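Local coordinates for protein glutathione transferase o1 (PDB 3RBT) that belongs to the Omega class of glutathione transferases, a family generally credited with glutathione transferase and glutathione-dependent dehydroascorbate reductase activities, at residues K48-E53 against D97-K102. Sequence-based numbering, arbitrary orientation.
Sequences KRIKYE and DYLDEK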
loop_
_atom_site.group_PDB
_atom_site.type_symbol
_atom_site.label_atom_id
_atom_site.label_comp_id
_atom_site.label_asym_id
_atom_site.label_seq_id
_atom_site.Cartn_x
_atom_site.Cartn_y
_atom_site.Cartn_z
ATOM N N LYS A 48 19.409 1.557 9.017
ATOM C CA LYS A 48 19.095 1.004 10.335
ATOM C C LYS A 48 20.247 0.183 10.902
ATOM O O LYS A 48 20.173 -0.306 12.030
ATOM C CB LYS A 48 17.787 0.214 10.296
ATOM C CG LYS A 48 16.588 1.072 9.817
ATOM C CD LYS A 48 15.266 0.505 10.258
ATOM C CE LYS A 48 15.207 0.334 11.786
ATOM N NZ LYS A 48 14.706 1.547 12.485
ATOM N N ARG A 49 21.318 0.058 10.121
ATOM C CA ARG A 49 22.540 -0.615 10.557
ATOM C C ARG A 49 22.240 -2.044 11.021
ATOM O O ARG A 49 22.632 -2.471 12.108
ATOM C CB ARG A 49 23.252 0.228 11.624
ATOM C CG ARG A 49 23.628 1.618 11.094
ATOM C CD ARG A 49 24.386 2.433 12.102
ATOM N NE ARG A 49 25.222 3.439 11.449
ATOM C CZ ARG A 49 26.266 4.031 12.021
ATOM N NH1 ARG A 49 26.612 3.721 13.267
ATOM N NH2 ARG A 49 26.970 4.931 11.344
ATOM N N ILE A 50 21.508 -2.762 10.173
ATOM C CA ILE A 50 21.162 -4.165 10.395
ATOM C C ILE A 50 22.075 -5.009 9.515
ATOM O O ILE A 50 22.305 -4.697 8.343
ATOM C CB ILE A 50 19.676 -4.443 10.033
ATOM C CG1 ILE A 50 18.738 -3.503 10.807
ATOM C CG2 ILE A 50 19.314 -5.912 10.285
ATOM C CD1 ILE A 50 17.351 -3.352 10.155
ATOM N N LYS A 51 22.621 -6.064 10.091
ATOM C CA LYS A 51 23.526 -6.940 9.360
ATOM C C LYS A 51 22.716 -7.769 8.388
ATOM O O LYS A 51 21.641 -8.264 8.732
ATOM C CB LYS A 51 24.272 -7.854 10.325
ATOM C CG LYS A 51 25.212 -7.123 11.268
ATOM C CD LYS A 51 25.819 -8.098 12.269
ATOM C CE LYS A 51 24.785 -8.519 13.298
ATOM N NZ LYS A 51 25.353 -9.520 14.227
ATOM N N TYR A 52 23.224 -7.915 7.175
ATOM C CA TYR A 52 22.515 -8.659 6.149
ATOM C C TYR A 52 23.492 -9.222 5.130
ATOM O O TYR A 52 24.633 -8.787 5.042
ATOM C CB TYR A 52 21.497 -7.757 5.430
ATOM C CG TYR A 52 22.145 -6.645 4.643
ATOM C CD1 TYR A 52 22.390 -6.785 3.278
ATOM C CD2 TYR A 52 22.526 -5.460 5.264
ATOM C CE1 TYR A 52 22.994 -5.770 2.552
ATOM C CE2 TYR A 52 23.134 -4.437 4.549
ATOM C CZ TYR A 52 23.360 -4.601 3.195
ATOM O OH TYR A 52 23.956 -3.592 2.480
ATOM N N GLU A 53 23.014 -10.185 4.357
ATOM C CA GLU A 53 23.727 -10.671 3.186
ATOM C C GLU A 53 22.794 -10.591 1.983
ATOM O O GLU A 53 21.571 -10.663 2.128
ATOM C CB GLU A 53 24.201 -12.108 3.407
ATOM C CG GLU A 53 23.118 -13.042 3.949
ATOM C CD GLU A 53 23.645 -14.431 4.260
ATOM O OE1 GLU A 53 24.705 -14.549 4.906
ATOM O OE2 GLU A 53 22.999 -15.408 3.846
ATOM N N ASP A 97 8.915 -1.170 6.221
ATOM C CA ASP A 97 8.120 -0.829 7.403
ATOM C C ASP A 97 8.306 -1.858 8.519
ATOM O O ASP A 97 8.410 -1.489 9.696
ATOM C CB ASP A 97 6.629 -0.647 7.059
ATOM C CG ASP A 97 6.362 0.638 6.253
ATOM O OD1 ASP A 97 7.268 1.492 6.140
ATOM O OD2 ASP A 97 5.235 0.804 5.748
ATOM N N TYR A 98 8.379 -3.134 8.135
ATOM C CA TYR A 98 8.718 -4.200 9.080
ATOM C C TYR A 98 10.035 -3.867 9.785
ATOM O O TYR A 98 10.111 -3.896 11.002
ATOM C CB TYR A 98 8.825 -5.571 8.384
ATOM C CG TYR A 98 9.506 -6.579 9.271
ATOM C CD1 TYR A 98 8.812 -7.189 10.314
ATOM C CD2 TYR A 98 10.862 -6.872 9.116
ATOM C CE1 TYR A 98 9.441 -8.094 11.157
ATOM C CE2 TYR A 98 11.497 -7.776 9.962
ATOM C CZ TYR A 98 10.785 -8.377 10.979
ATOM O OH TYR A 98 11.407 -9.275 11.828
ATOM N N LEU A 99 11.060 -3.544 8.999
ATOM C CA LEU A 99 12.385 -3.216 9.525
ATOM C C LEU A 99 12.355 -2.013 10.455
ATOM O O LEU A 99 13.026 -2.015 11.484
ATOM C CB LEU A 99 13.381 -2.972 8.385
ATOM C CG LEU A 99 13.653 -4.192 7.486
ATOM C CD1 LEU A 99 14.500 -3.795 6.285
ATOM C CD2 LEU A 99 14.328 -5.311 8.298
ATOM N N ASP A 100 11.568 -0.994 10.102
ATOM C CA ASP A 100 11.495 0.210 10.929
ATOM C C ASP A 100 10.784 0.000 12.270
ATOM O O ASP A 100 11.104 0.683 13.255
ATOM C CB ASP A 100 10.878 1.394 10.180
ATOM C CG ASP A 100 11.335 2.726 10.740
ATOM O OD1 ASP A 100 12.525 2.849 11.075
ATOM O OD2 ASP A 100 10.524 3.657 10.835
ATOM N N GLU A 101 9.840 -0.935 12.295
ATOM C CA GLU A 101 9.117 -1.347 13.512
ATOM C C GLU A 101 9.896 -2.354 14.364
ATOM O O GLU A 101 9.950 -2.241 15.586
ATOM C CB GLU A 101 7.782 -1.996 13.126
ATOM C CG GLU A 101 6.736 -1.053 12.608
ATOM C CD GLU A 101 5.466 -1.745 12.134
ATOM O OE1 GLU A 101 4.596 -1.041 11.598
ATOM O OE2 GLU A 101 5.321 -2.977 12.273
ATOM N N LYS A 102 10.471 -3.363 13.719
ATOM C CA LYS A 102 11.183 -4.436 14.426
ATOM C C LYS A 102 12.415 -3.905 15.170
ATOM O O LYS A 102 12.674 -4.270 16.323
ATOM C CB LYS A 102 11.594 -5.536 13.441
ATOM C CG LYS A 102 12.295 -6.759 14.069
ATOM C CD LYS A 102 11.393 -7.525 15.031
ATOM C CE LYS A 102 12.099 -8.778 15.540
ATOM N NZ LYS A 102 11.248 -9.566 16.469
#
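Lys48 and Asp100 form a salt bridge that ties the Schellman turn at the end of helix 36-47 to the last turn of helix 92-102, within the thioredoxin-like N-terminal domain of the glutathione transferase fold. The chain turns at Arg49, whose positive phi belongs to that motif, and then runs into edge strand 52-56 of the mixed sheet. Lys48 NZ donates to Asp100 OD1 over 2.9 Å, meeting the oxygen on its anti side and 24° out of the carboxylate plane, while the two side chains cross at roughly a right angle. The lysine chain leaves its backbone extended about chi2, and the bend at chi3 (56°) then brings CE to 3.2 Å from Leu99 O. A second bend, at chi4 (89°), turns NZ to Asp100. The ammonium has further acceptors in the backbone carbonyls of Tyr103 and Arg105, so it also holds the loop that follows the helix. Asp100 reaches that same loop, OD1 accepting from Leu108 N and OD2 from His109 N; these bonds probably fix the rotation of the carboxylate. Replacing Lys48 by a methionine would probably leave Asp100 without its buried counter-charge and the carbonyls of Tyr103 and Arg105 without this donor. Beside the ionic pair is a small apolar contact, where Ile50 and Leu99 approach obliquely from the two segments. Leu99 also packs on Val44 and Leu45 of helix 36-47 and on Leu27 and Leu78 of the sheet, placing helix 92-102 against both elements. Ile50 directs CG1 beside its own backbone N, and the methyl beyond, CD1, stops 4.1 Å from Leu99 CD2.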